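Hit-like protein involved in cell-cycle regulation (Bartonella henselae, PDB 3LB5) probably binds nucleotides and may hydrolyse nucleoside phosphoramidates, as a dimeric histidine triad (HIT) protein of the HINT type. Local coordinates at residues V51-D56 against T65-K70; P86-V91 against L124-I129; S73-D78 against Q111-A116; P59-H64 against I128-E133. One frame throughout, in Å; residues are numbered along the deposited sequence.

Overall arrangement
All four contacts lie in the HIT domain and reach one antiparallel sheet of order 44-47, 51-55, 65-69, 126-131, 106-113. Contact 1 is its hairpin of strands 51-55 and 65-69, centred about 4 Å from the chain's centre. Contact 2 sets helix 81-101 on neighbouring strand 126-131, centred about 7 Å from contact 1's centre; contact 4 uses the far end of that strand. Contact 3, about 22 Å from contact 4 between centres, ties the loop before the helix to strand 106-113. Contact 1 closes first along the chain; contact 3 is nested within the loop closed by contact 4. Strand 126-131 thus bears histidines on one side and the helix on the other, while contacts 2, 3 and 4 also touch the second subunit.

Contact 1 (V51-D56 against T65-K70); sequences VIAFMD and TLVIPK
The backbone N of Leu-66 donates to Phe-54 O over 2.8 Å, almost straight at 177°. Phe-54 N returns a bond to Leu-66 O, and Ile-52 and Ile-68 exchange two more. Between these pairs Ala-53 faces Val-67 in a non-hydrogen-bonded one, where Ala-53 CA reaches Leu-66 O at 3.2 Å in a CA-H...O contact. The Phe-54 ring lies on the same face of the sheet as Leu-66 and Ile-68: Leu-66 CB stands over one face of the ring, 4.1 Å from its centroid, a CH-pi contact. Having CG between the backbone N and the carbonyl carbon (chi1 61°) brings the ring back to the partner strand, where CE1 meets Leu-66 CD1 and CE2 meets Ile-68 CD1, each at 3.7 Å. Phe-32 meets the same ring edge-to-face.

This is the beta hairpin at the heart of the HIT fold. Its other face carries small side chains, Ala-53 and the beta-branched Val-51 and Val-67; helix 81-101 packs on Val-51.

At one end the extended Lys-70 lays its aliphatic chain across Ile-52, CE coming 3.6 Å from CG1, while its NZ forms a salt bridge with Glu-47. At the other, Asp-56 OD2 passes 3.7 Å from Leu-66 CD2; its OD1 accepts from Met-58 N, and the nearest atoms of its side chain and the bound unknown ligand are about 4 Å apart.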
loop_
_atom_site.group_PDB
_atom_site.type_symbol
_atom_site.label_atom_id
_atom_site.label_comp_id
_atom_site.label_asym_id
_atom_site.label_seq_id
_atom_site.Cartn_x
_atom_site.Cartn_y
_atom_site.Cartn_z
ATOM N N VAL B 51 -4.149 5.399 15.210
ATOM C CA VAL B 51 -4.712 4.450 14.238
ATOM C C VAL B 51 -5.577 3.401 14.879
ATOM O O VAL B 51 -5.468 3.131 16.078
ATOM C CB VAL B 51 -3.606 3.688 13.425
ATOM C CG1 VAL B 51 -2.542 4.625 12.870
ATOM C CG2 VAL B 51 -2.957 2.612 14.263
ATOM N N ILE B 52 -6.397 2.766 14.052
ATOM C CA ILE B 52 -7.172 1.634 14.464
ATOM C C ILE B 52 -6.983 0.579 13.411
ATOM O O ILE B 52 -7.036 0.883 12.231
ATOM C CB ILE B 52 -8.674 1.949 14.558
ATOM C CG1 ILE B 52 -8.941 3.141 15.484
ATOM C CG2 ILE B 52 -9.413 0.732 15.097
ATOM C CD1 ILE B 52 -10.383 3.657 15.369
ATOM N N ALA B 53 -6.748 -0.651 13.858
ATOM C CA ALA B 53 -6.705 -1.807 12.969
ATOM C C ALA B 53 -7.834 -2.727 13.347
ATOM O O ALA B 53 -8.029 -3.026 14.528
ATOM C CB ALA B 53 -5.340 -2.539 13.061
ATOM N N PHE B 54 -8.571 -3.198 12.346
ATOM C CA PHE B 54 -9.816 -3.889 12.606
ATOM C C PHE B 54 -10.117 -4.852 11.450
ATOM O O PHE B 54 -9.573 -4.720 10.358
ATOM C CB PHE B 54 -10.969 -2.883 12.841
ATOM C CG PHE B 54 -11.247 -1.980 11.655
ATOM C CD1 PHE B 54 -12.255 -2.305 10.734
ATOM C CD2 PHE B 54 -10.519 -0.798 11.468
ATOM C CE1 PHE B 54 -12.537 -1.468 9.625
ATOM C CE2 PHE B 54 -10.788 0.050 10.351
ATOM C CZ PHE B 54 -11.805 -0.295 9.428
ATOM N N MET B 55 -10.933 -5.847 11.738
ATOM C CA MET B 55 -11.237 -6.889 10.777
ATOM C C MET B 55 -12.129 -6.362 9.663
ATOM O O MET B 55 -13.124 -5.667 9.923
ATOM C CB MET B 55 -11.908 -8.076 11.484
ATOM C CG MET B 55 -11.106 -8.653 12.671
ATOM S SD MET B 55 -9.365 -8.929 12.290
ATOM C CE MET B 55 -9.558 -10.237 11.064
ATOM N N ASP B 56 -11.768 -6.691 8.421
ATOM C CA ASP B 56 -12.658 -6.460 7.291
ATOM C C ASP B 56 -13.841 -7.432 7.399
ATOM O O ASP B 56 -13.632 -8.638 7.563
ATOM C CB ASP B 56 -11.893 -6.695 5.973
ATOM C CG ASP B 56 -12.640 -6.171 4.745
ATOM O OD1 ASP B 56 -13.879 -6.310 4.664
ATOM O OD2 ASP B 56 -11.986 -5.619 3.836
ATOM N N THR B 65 -7.281 -7.713 7.355
ATOM C CA THR B 65 -7.350 -6.619 8.317
ATOM C C THR B 65 -7.227 -5.278 7.596
ATOM O O THR B 65 -6.518 -5.161 6.568
ATOM C CB THR B 65 -6.222 -6.759 9.358
ATOM O OG1 THR B 65 -6.247 -8.077 9.921
ATOM C CG2 THR B 65 -6.351 -5.708 10.504
ATOM N N LEU B 66 -7.918 -4.270 8.145
ATOM C CA LEU B 66 -7.832 -2.911 7.640
ATOM C C LEU B 66 -7.109 -2.032 8.655
ATOM O O LEU B 66 -7.304 -2.181 9.867
ATOM C CB LEU B 66 -9.234 -2.351 7.379
ATOM C CG LEU B 66 -10.107 -3.165 6.433
ATOM C CD1 LEU B 66 -11.457 -2.482 6.222
ATOM C CD2 LEU B 66 -9.390 -3.342 5.121
ATOM N N VAL B 67 -6.290 -1.108 8.166
ATOM C CA VAL B 67 -5.639 -0.135 9.075
ATOM C C VAL B 67 -6.060 1.267 8.635
ATOM O O VAL B 67 -5.936 1.606 7.445
ATOM C CB VAL B 67 -4.112 -0.235 9.009
ATOM C CG1 VAL B 67 -3.436 0.960 9.734
ATOM C CG2 VAL B 67 -3.633 -1.557 9.644
ATOM N N ILE B 68 -6.596 2.051 9.581
ATOM C CA ILE B 68 -7.018 3.437 9.274
ATOM C C ILE B 68 -6.380 4.447 10.220
ATOM O O ILE B 68 -6.172 4.140 11.403
ATOM C CB ILE B 68 -8.588 3.644 9.328
ATOM C CG1 ILE B 68 -9.155 3.400 10.737
ATOM C CG2 ILE B 68 -9.328 2.828 8.254
ATOM C CD1 ILE B 68 -10.703 3.717 10.816
ATOM N N PRO B 69 -6.133 5.682 9.725
ATOM C CA PRO B 69 -5.841 6.769 10.652
ATOM C C PRO B 69 -7.120 7.179 11.422
ATOM O O PRO B 69 -8.233 7.049 10.919
ATOM C CB PRO B 69 -5.389 7.894 9.721
ATOM C CG PRO B 69 -6.207 7.640 8.450
ATOM C CD PRO B 69 -6.292 6.162 8.332
ATOM N N LYS B 70 -6.955 7.694 12.628
ATOM C CA LYS B 70 -8.081 8.245 13.355
ATOM C C LYS B 70 -8.337 9.655 12.807
ATOM O O LYS B 70 -9.467 10.175 12.886
ATOM C CB LYS B 70 -7.752 8.288 14.846
ATOM C CG LYS B 70 -7.826 6.926 15.525
ATOM C CD LYS B 70 -7.541 7.065 17.015
ATOM C CE LYS B 70 -7.917 5.778 17.761
ATOM N NZ LYS B 70 -7.553 5.800 19.205
#

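Contact 2 (P86-V91 against L124-I129); sequences PVIKAV and LHFHII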
loop_
_atom_site.group_PDB
_atom_site.type_symbol
_atom_site.label_atom_id
_atom_site.label_comp_id
_atom_site.label_asym_id
_atom_site.label_seq_id
_atom_site.Cartn_x
_atom_site.Cartn_y
_atom_site.Cartn_z
ATOM N N PRO B 86 2.605 7.122 11.547
ATOM C CA PRO B 86 2.000 6.092 12.392
ATOM C C PRO B 86 1.151 5.091 11.619
ATOM O O PRO B 86 1.026 3.952 12.053
ATOM C CB PRO B 86 1.144 6.894 13.388
ATOM C CG PRO B 86 0.929 8.189 12.752
ATOM C CD PRO B 86 2.222 8.470 12.010
ATOM N N VAL B 87 0.572 5.497 10.491
ATOM C CA VAL B 87 -0.209 4.546 9.667
ATOM C C VAL B 87 0.688 3.437 9.118
ATOM O O VAL B 87 0.395 2.261 9.291
ATOM C CB VAL B 87 -1.020 5.243 8.545
ATOM C CG1 VAL B 87 -1.593 4.219 7.512
ATOM C CG2 VAL B 87 -2.199 6.068 9.185
ATOM N N ILE B 88 1.795 3.818 8.490
ATOM C CA ILE B 88 2.649 2.827 7.846
ATOM C C ILE B 88 3.338 1.935 8.883
ATOM O O ILE B 88 3.526 0.739 8.644
ATOM C CB ILE B 88 3.666 3.475 6.858
ATOM C CG1 ILE B 88 4.165 2.419 5.859
ATOM C CG2 ILE B 88 4.855 4.119 7.589
ATOM C CD1 ILE B 88 3.073 1.791 5.017
ATOM N N LYS B 89 3.708 2.502 10.031
ATOM C CA LYS B 89 4.244 1.703 11.133
ATOM C C LYS B 89 3.270 0.597 11.545
ATOM O O LYS B 89 3.666 -0.562 11.753
ATOM C CB LYS B 89 4.610 2.595 12.320
ATOM C CG LYS B 89 4.786 1.861 13.650
ATOM C CD LYS B 89 5.612 2.671 14.660
ATOM C CE LYS B 89 4.825 3.862 15.192
ATOM N NZ LYS B 89 5.594 4.562 16.282
ATOM N N ALA B 90 1.995 0.963 11.668
ATOM C CA ALA B 90 0.962 0.024 12.073
ATOM C C ALA B 90 0.675 -0.977 10.938
ATOM O O ALA B 90 0.435 -2.158 11.185
ATOM C CB ALA B 90 -0.298 0.801 12.472
ATOM N N VAL B 91 0.710 -0.513 9.689
ATOM C CA VAL B 91 0.606 -1.434 8.533
ATOM C C VAL B 91 1.725 -2.515 8.586
ATOM O O VAL B 91 1.470 -3.686 8.302
ATOM C CB VAL B 91 0.681 -0.670 7.197
ATOM C CG1 VAL B 91 0.800 -1.615 5.979
ATOM C CG2 VAL B 91 -0.538 0.252 7.029
ATOM N N LEU B 124 -9.176 7.089 4.420
ATOM C CA LEU B 124 -7.891 6.402 4.171
ATOM C C LEU B 124 -7.852 5.037 4.866
ATOM O O LEU B 124 -8.031 4.954 6.054
ATOM C CB LEU B 124 -6.685 7.262 4.610
ATOM C CG LEU B 124 -5.263 6.678 4.415
ATOM C CD1 LEU B 124 -4.975 6.231 2.963
ATOM C CD2 LEU B 124 -4.213 7.673 4.897
ATOM N N HIS B 125 -7.689 3.964 4.103
ATOM C CA HIS B 125 -7.464 2.659 4.698
ATOM C C HIS B 125 -6.490 1.824 3.881
ATOM O O HIS B 125 -6.551 1.831 2.647
ATOM C CB HIS B 125 -8.778 1.893 4.919
ATOM C CG HIS B 125 -9.586 1.666 3.671
ATOM N ND1 HIS B 125 -10.212 2.693 2.999
ATOM C CD2 HIS B 125 -9.915 0.526 3.009
ATOM C CE1 HIS B 125 -10.869 2.202 1.954
ATOM N NE2 HIS B 125 -10.719 0.888 1.946
ATOM N N PHE B 126 -5.608 1.098 4.576
ATOM C CA PHE B 126 -4.759 0.060 3.964
ATOM C C PHE B 126 -5.360 -1.325 4.213
ATOM O O PHE B 126 -5.809 -1.634 5.323
ATOM C CB PHE B 126 -3.335 0.105 4.529
ATOM C CG PHE B 126 -2.514 1.262 4.022
ATOM C CD1 PHE B 126 -1.466 1.040 3.143
ATOM C CD2 PHE B 126 -2.767 2.570 4.455
ATOM C CE1 PHE B 126 -0.700 2.113 2.664
ATOM C CE2 PHE B 126 -1.995 3.654 3.993
ATOM C CZ PHE B 126 -0.958 3.415 3.092
ATOM N N HIS B 127 -5.419 -2.130 3.157
ATOM C CA HIS B 127 -5.753 -3.549 3.259
ATOM C C HIS B 127 -4.510 -4.375 3.584
ATOM O O HIS B 127 -3.462 -4.243 2.911
ATOM C CB HIS B 127 -6.309 -4.066 1.918
ATOM C CG HIS B 127 -7.586 -3.433 1.511
ATOM N ND1 HIS B 127 -8.812 -3.904 1.942
ATOM C CD2 HIS B 127 -7.846 -2.395 0.682
ATOM C CE1 HIS B 127 -9.774 -3.165 1.412
ATOM N NE2 HIS B 127 -9.216 -2.247 0.638
ATOM N N ILE B 128 -4.625 -5.244 4.593
ATOM C CA ILE B 128 -3.567 -6.227 4.883
ATOM C C ILE B 128 -4.140 -7.641 4.709
ATOM O O ILE B 128 -4.970 -8.102 5.505
ATOM C CB ILE B 128 -2.923 -6.059 6.279
ATOM C CG1 ILE B 128 -2.212 -4.704 6.409
ATOM C CG2 ILE B 128 -1.837 -7.111 6.487
ATOM C CD1 ILE B 128 -3.038 -3.611 6.948
ATOM N N ILE B 129 -3.717 -8.297 3.631
ATOM C CA ILE B 129 -4.326 -9.558 3.210
ATOM C C ILE B 129 -3.322 -10.708 3.219
ATOM O O ILE B 129 -2.345 -10.701 2.454
ATOM C CB ILE B 129 -5.005 -9.440 1.808
ATOM C CG1 ILE B 129 -5.871 -8.170 1.714
ATOM C CG2 ILE B 129 -5.790 -10.733 1.462
ATOM C CD1 ILE B 129 -6.424 -7.901 0.324
#
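Val-91 and Val-87 press on the ring of Phe-126 from successive turns of helix 81-101. Val-91 CG2 reaches Phe-126 CG at 3.7 Å and lies 4.2 Å from the ring centroid, off-centre by 30° from the normal, in a CH-pi contact. Val-87 CG1 approaches the ring obliquely, 3.6 Å from Phe-126 CE2. Ile-88, next to Val-87 in the helix, brings CD1 no nearer than 4.5 Å to Phe-126 CE1. The two methyls of Val-91 divide the work: with CG1 opposite the backbone N (chi1 171°), CG2 is left for the phenyl ring while CG1 turns to Ile-128, 4.3 Å from its CG1. Branched valines suit this place because they bring methyls to the ring without holding the helix far off.

The next shell fixes these groups. Val-91 N donates to Val-87 O over 2.8 Å, a helical bond that keeps the two valines one turn apart. The axes of segments 86-91 and 126-129 run nearly parallel and come within 10.2 Å at their closest, and the strand is pinned by backbone bonds from Phe-126 to Val-67 and from Ile-128 to Thr-65. Ile-88 of the second subunit also packs on Phe-126, so the ring is shared with the dimer interface.

While Phe-126 and Ile-128 point to the helix, the alternating His-125 and His-127 point away from it; His-127 ND1 is hydrogen-bonded to His-64 NE2. Histidines alternating with hydrophobic residues from His-123 to Ile-129 are the signature histidine triad of the HIT family.

Contact 3 (S73-D78 against Q111-A116); sequences SRNLLD and QFNEAA
An Asx turn in the loop leading to helix 81-101 meets the end of strand 106-113, joined by a salt bridge between Arg-74 and Glu-114. The guanidinium grips the carboxylate end-on: Arg-74 NH1 bonds Glu-114 OE2 at 2.8 Å and Arg-74 NH2 bonds Glu-114 OE1 at 3.0 Å, the planes being only 14° apart and both oxygens using their syn lone pairs. Arginine suits the place because its two parallel N-H groups match the two oxygens. Glu-114 OE2 takes a second bond, 2.9 Å, from Asn-75 ND2, arriving from above the carboxylate plane, so two donors fix this oxygen from different directions.

Asn-75 works with both ends of its amide. With chi1 at 58° the amide folds back over its own backbone, which lets OD1 accept from Leu-77 N to form the Asx turn while ND2 reaches across to Glu-114. Leu-76 N then donates to Asn-113 OD1 over 2.9 Å, nearly in line with the carbonyl. Gln-111 NE2 donates to the same oxygen from above the carbonyl plane, and Asn-113 ND2 returns a bond to Gln-111 OE1, so the two amides hold each other and Asn-113 OD1 accepts two hydrogen bonds. On the loop side, the Asp-78 carboxylate accepts from Arg-74 N and Asn-75 N.

Asn-113 ND2 also bonds Ile-107 O of the second subunit, and Leu-76 O bonds Gln-92 of that chain. Residues 111-113 pair there in an antiparallel ladder, the sheet continuing across the interface as in HINT-type dimers.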
loop_
_atom_site.group_PDB
_atom_site.type_symbol
_atom_site.label_atom_id
_atom_site.label_comp_id
_atom_site.label_asym_id
_atom_site.label_seq_id
_atom_site.Cartn_x
_atom_site.Cartn_y
_atom_site.Cartn_z
ATOM N N SER B 73 -9.066 11.664 6.384
ATOM C CA SER B 73 -8.819 12.149 5.023
ATOM C C SER B 73 -9.544 11.182 4.108
ATOM O O SER B 73 -9.802 10.042 4.500
ATOM C CB SER B 73 -7.315 12.242 4.678
ATOM O OG SER B 73 -6.682 10.979 4.654
ATOM N N ARG B 74 -9.903 11.629 2.911
ATOM C CA ARG B 74 -10.606 10.750 1.964
ATOM C C ARG B 74 -9.746 9.552 1.561
ATOM O O ARG B 74 -10.258 8.447 1.371
ATOM C CB ARG B 74 -10.999 11.526 0.702
ATOM C CG ARG B 74 -12.078 12.606 0.969
ATOM C CD ARG B 74 -12.506 13.327 -0.273
ATOM N NE ARG B 74 -13.180 12.479 -1.246
ATOM C CZ ARG B 74 -12.620 11.946 -2.332
ATOM N NH1 ARG B 74 -11.326 12.142 -2.613
ATOM N NH2 ARG B 74 -13.371 11.208 -3.157
ATOM N N ASN B 75 -8.450 9.798 1.381
ATOM C CA ASN B 75 -7.531 8.751 0.912
ATOM C C ASN B 75 -6.085 9.191 1.109
ATOM O O ASN B 75 -5.819 10.040 1.965
ATOM C CB ASN B 75 -7.863 8.310 -0.538
ATOM C CG ASN B 75 -7.813 9.445 -1.543
ATOM O OD1 ASN B 75 -6.983 10.340 -1.459
ATOM N ND2 ASN B 75 -8.674 9.372 -2.544
ATOM N N LEU B 76 -5.143 8.617 0.355
ATOM C CA LEU B 76 -3.718 8.938 0.547
ATOM C C LEU B 76 -3.349 10.338 0.072
ATOM O O LEU B 76 -2.461 10.998 0.638
ATOM C CB LEU B 76 -2.837 7.912 -0.203
ATOM C CG LEU B 76 -1.334 7.970 0.105
ATOM C CD1 LEU B 76 -1.098 7.348 1.435
ATOM C CD2 LEU B 76 -0.540 7.238 -0.942
ATOM N N LEU B 77 -4.011 10.761 -0.996
ATOM C CA LEU B 77 -3.724 12.014 -1.708
ATOM C C LEU B 77 -3.972 13.265 -0.856
ATOM O O LEU B 77 -3.219 14.234 -0.955
ATOM C CB LEU B 77 -4.564 12.086 -2.988
ATOM C CG LEU B 77 -4.512 10.876 -3.942
ATOM C CD1 LEU B 77 -5.675 10.936 -4.925
ATOM C CD2 LEU B 77 -3.200 10.852 -4.691
ATOM N N ASP B 78 -5.011 13.236 -0.019
ATOM C CA ASP B 78 -5.350 14.403 0.824
ATOM C C ASP B 78 -4.942 14.255 2.295
ATOM O O ASP B 78 -5.215 15.143 3.098
ATOM C CB ASP B 78 -6.850 14.743 0.720
ATOM C CG ASP B 78 -7.751 13.630 1.251
ATOM O OD1 ASP B 78 -7.357 12.457 1.191
ATOM O OD2 ASP B 78 -8.876 13.921 1.708
ATOM N N GLN B 111 -3.803 -0.191 -1.209
ATOM C CA GLN B 111 -4.394 1.062 -0.784
ATOM C C GLN B 111 -5.023 1.730 -2.014
ATOM O O GLN B 111 -4.348 1.941 -3.032
ATOM C CB GLN B 111 -3.357 1.945 -0.089
ATOM C CG GLN B 111 -3.979 3.214 0.591
ATOM C CD GLN B 111 -4.124 4.374 -0.367
ATOM O OE1 GLN B 111 -3.253 4.611 -1.202
ATOM N NE2 GLN B 111 -5.245 5.082 -0.285
ATOM N N PHE B 112 -6.318 2.010 -1.913
ATOM C CA PHE B 112 -7.108 2.498 -3.060
ATOM C C PHE B 112 -7.526 3.948 -2.980
ATOM O O PHE B 112 -8.082 4.397 -1.968
ATOM C CB PHE B 112 -8.344 1.624 -3.303
ATOM C CG PHE B 112 -8.032 0.154 -3.465
ATOM C CD1 PHE B 112 -6.992 -0.271 -4.290
ATOM C CD2 PHE B 112 -8.781 -0.794 -2.791
ATOM C CE1 PHE B 112 -6.699 -1.627 -4.437
ATOM C CE2 PHE B 112 -8.499 -2.166 -2.929
ATOM C CZ PHE B 112 -7.450 -2.577 -3.758
ATOM N N ASN B 113 -7.245 4.684 -4.052
ATOM C CA ASN B 113 -7.612 6.086 -4.157
ATOM C C ASN B 113 -8.598 6.346 -5.291
ATOM O O ASN B 113 -8.226 6.302 -6.452
ATOM C CB ASN B 113 -6.364 6.957 -4.348
ATOM C CG ASN B 113 -5.338 6.721 -3.273
ATOM O OD1 ASN B 113 -5.449 7.273 -2.178
ATOM N ND2 ASN B 113 -4.357 5.866 -3.553
ATOM N N GLU B 114 -9.841 6.643 -4.914
ATOM C CA GLU B 114 -10.946 7.007 -5.820
ATOM C C GLU B 114 -11.696 5.800 -6.382
ATOM O O GLU B 114 -11.203 4.667 -6.320
ATOM C CB GLU B 114 -10.533 7.993 -6.937
ATOM C CG GLU B 114 -9.809 9.283 -6.458
ATOM C CD GLU B 114 -10.608 10.109 -5.464
ATOM O OE1 GLU B 114 -11.859 10.033 -5.477
ATOM O OE2 GLU B 114 -9.980 10.848 -4.670
ATOM N N ALA B 115 -12.892 6.080 -6.900
ATOM C CA ALA B 115 -13.768 5.103 -7.561
ATOM C C ALA B 115 -13.045 4.241 -8.586
ATOM O O ALA B 115 -13.219 3.025 -8.606
ATOM C CB ALA B 115 -14.955 5.813 -8.225
ATOM N N ALA B 116 -12.241 4.872 -9.434
ATOM C CA ALA B 116 -11.528 4.136 -10.483
ATOM C C ALA B 116 -10.481 3.151 -9.937
ATOM O O ALA B 116 -10.093 2.225 -10.642
ATOM C CB ALA B 116 -10.908 5.100 -11.504
#

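Contact 4 (P59-H64 against I128-E133); sequences PQAPGH and IIPRME
Ile-129 CG1 sits squarely over the His-64 imidazole, 3.7 Å from the ring centroid and 9° off its normal, a close CH-pi contact in which the two side chains lie side by side and point the same way. In the plane of that ring, Gln-60 N donates to His-64 ND1 over 2.9 Å, fixing its rotation. Nearby His-64 CA approaches Ile-128 O at 3.4 Å in a CA-H...O contact.

The loop contains a type II beta turn from Ala-61 to His-64, closed by a bond from His-64 N to Ala-61 O. Gly-63 takes the third position with a positive phi of 94°, where a side chain would collide with the preceding carbonyl. In the HIT fold this turn ends the loop that links strands 51-55 and 65-69 and lies on the last part of strand 126-131, whose Pro-130 ring packs against the turn: Pro-130 CG is 3.2 Å from Pro-62 O, and Ala-61 CB, small enough to fit, 3.4 Å from Pro-130 O.

Packing loosens outward. Gln-60 and Pro-62 are exposed to solvent; of Gln-60, OE1 brushes Ile-129 CD1 at 3.6 Å, whereas CB of Pro-62 points away from the strand.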
loop_
_atom_site.group_PDB
_atom_site.type_symbol
_atom_site.label_atom_id
_atom_site.label_comp_id
_atom_site.label_asym_id
_atom_site.label_seq_id
_atom_site.Cartn_x
_atom_site.Cartn_y
_atom_site.Cartn_z
ATOM N N PRO B 59 -14.094 -10.304 4.120
ATOM C CA PRO B 59 -12.656 -10.470 3.863
ATOM C C PRO B 59 -12.379 -11.207 2.559
ATOM O O PRO B 59 -13.162 -12.076 2.153
ATOM C CB PRO B 59 -12.186 -11.312 5.054
ATOM C CG PRO B 59 -13.385 -12.088 5.457
ATOM C CD PRO B 59 -14.548 -11.145 5.242
ATOM N N GLN B 60 -11.274 -10.851 1.911
ATOM C CA GLN B 60 -10.835 -11.553 0.703
ATOM C C GLN B 60 -10.044 -12.808 1.049
ATOM O O GLN B 60 -9.796 -13.642 0.181
ATOM C CB GLN B 60 -10.004 -10.625 -0.181
ATOM C CG GLN B 60 -10.787 -9.449 -0.745
ATOM C CD GLN B 60 -9.908 -8.511 -1.543
ATOM O OE1 GLN B 60 -9.688 -7.369 -1.149
ATOM N NE2 GLN B 60 -9.398 -8.991 -2.671
ATOM N N ALA B 61 -9.642 -12.929 2.313
ATOM C CA ALA B 61 -9.006 -14.132 2.858
ATOM C C ALA B 61 -9.172 -14.079 4.371
ATOM O O ALA B 61 -9.310 -12.986 4.927
ATOM C CB ALA B 61 -7.511 -14.196 2.468
ATOM N N PRO B 62 -9.169 -15.240 5.052
ATOM C CA PRO B 62 -9.382 -15.151 6.503
ATOM C C PRO B 62 -8.240 -14.411 7.191
ATOM O O PRO B 62 -7.064 -14.638 6.873
ATOM C CB PRO B 62 -9.434 -16.619 6.944
ATOM C CG PRO B 62 -9.806 -17.375 5.684
ATOM C CD PRO B 62 -9.092 -16.642 4.594
ATOM N N GLY B 63 -8.591 -13.496 8.090
ATOM C CA GLY B 63 -7.589 -12.646 8.749
ATOM C C GLY B 63 -7.319 -11.284 8.103
ATOM O O GLY B 63 -6.518 -10.494 8.622
ATOM N N HIS B 64 -7.974 -11.033 6.974
ATOM C CA HIS B 64 -7.902 -9.756 6.219
ATOM C C HIS B 64 -8.250 -8.601 7.171
ATOM O O HIS B 64 -9.358 -8.551 7.735
ATOM C CB HIS B 64 -8.900 -9.849 5.053
ATOM C CG HIS B 64 -8.986 -8.635 4.163
ATOM N ND1 HIS B 64 -9.645 -8.682 2.956
ATOM C CD2 HIS B 64 -8.528 -7.364 4.288
ATOM C CE1 HIS B 64 -9.605 -7.491 2.378
ATOM N NE2 HIS B 64 -8.937 -6.671 3.168
ATOM N N ILE B 128 -4.625 -5.244 4.593
ATOM C CA ILE B 128 -3.567 -6.227 4.883
ATOM C C ILE B 128 -4.140 -7.641 4.709
ATOM O O ILE B 128 -4.970 -8.102 5.505
ATOM C CB ILE B 128 -2.923 -6.059 6.279
ATOM C CG1 ILE B 128 -2.212 -4.704 6.409
ATOM C CG2 ILE B 128 -1.837 -7.111 6.487
ATOM C CD1 ILE B 128 -3.038 -3.611 6.948
ATOM N N ILE B 129 -3.717 -8.297 3.631
ATOM C CA ILE B 129 -4.326 -9.558 3.210
ATOM C C ILE B 129 -3.322 -10.708 3.219
ATOM O O ILE B 129 -2.345 -10.701 2.454
ATOM C CB ILE B 129 -5.005 -9.440 1.808
ATOM C CG1 ILE B 129 -5.871 -8.170 1.714
ATOM C CG2 ILE B 129 -5.790 -10.733 1.462
ATOM C CD1 ILE B 129 -6.424 -7.901 0.324
ATOM N N PRO B 130 -3.573 -11.725 4.062
ATOM C CA PRO B 130 -2.736 -12.912 3.979
ATOM C C PRO B 130 -2.958 -13.735 2.703
ATOM O O PRO B 130 -4.097 -13.886 2.211
ATOM C CB PRO B 130 -3.136 -13.719 5.222
ATOM C CG PRO B 130 -4.521 -13.298 5.539
ATOM C CD PRO B 130 -4.733 -11.912 4.963
ATOM N N ARG B 131 -1.858 -14.244 2.159
ATOM C CA ARG B 131 -1.899 -15.046 0.942
ATOM C C ARG B 131 -1.400 -16.437 1.254
ATOM O O ARG B 131 -0.583 -16.621 2.151
ATOM C CB ARG B 131 -1.015 -14.425 -0.142
ATOM C CG ARG B 131 -1.392 -12.974 -0.471
ATOM C CD ARG B 131 -2.828 -12.908 -0.947
ATOM N NE ARG B 131 -2.979 -13.640 -2.199
ATOM C CZ ARG B 131 -2.819 -13.083 -3.396
ATOM N NH1 ARG B 131 -2.515 -11.782 -3.495
ATOM N NH2 ARG B 131 -2.980 -13.811 -4.488
ATOM N N MET B 132 -1.932 -17.412 0.534
ATOM C CA MET B 132 -1.421 -18.782 0.602
ATOM C C MET B 132 -1.037 -19.165 -0.797
ATOM O O MET B 132 -1.704 -18.770 -1.758
ATOM C CB MET B 132 -2.486 -19.746 1.126
ATOM C CG MET B 132 -2.968 -19.453 2.543
ATOM S SD MET B 132 -1.658 -19.570 3.782
ATOM C CE MET B 132 -2.615 -19.393 5.290
ATOM N N GLU B 133 0.047 -19.927 -0.916
ATOM C CA GLU B 133 0.519 -20.398 -2.210
ATOM C C GLU B 133 -0.618 -21.100 -2.949
ATOM O O GLU B 133 -1.287 -21.970 -2.384
ATOM C CB GLU B 133 1.723 -21.327 -2.027
#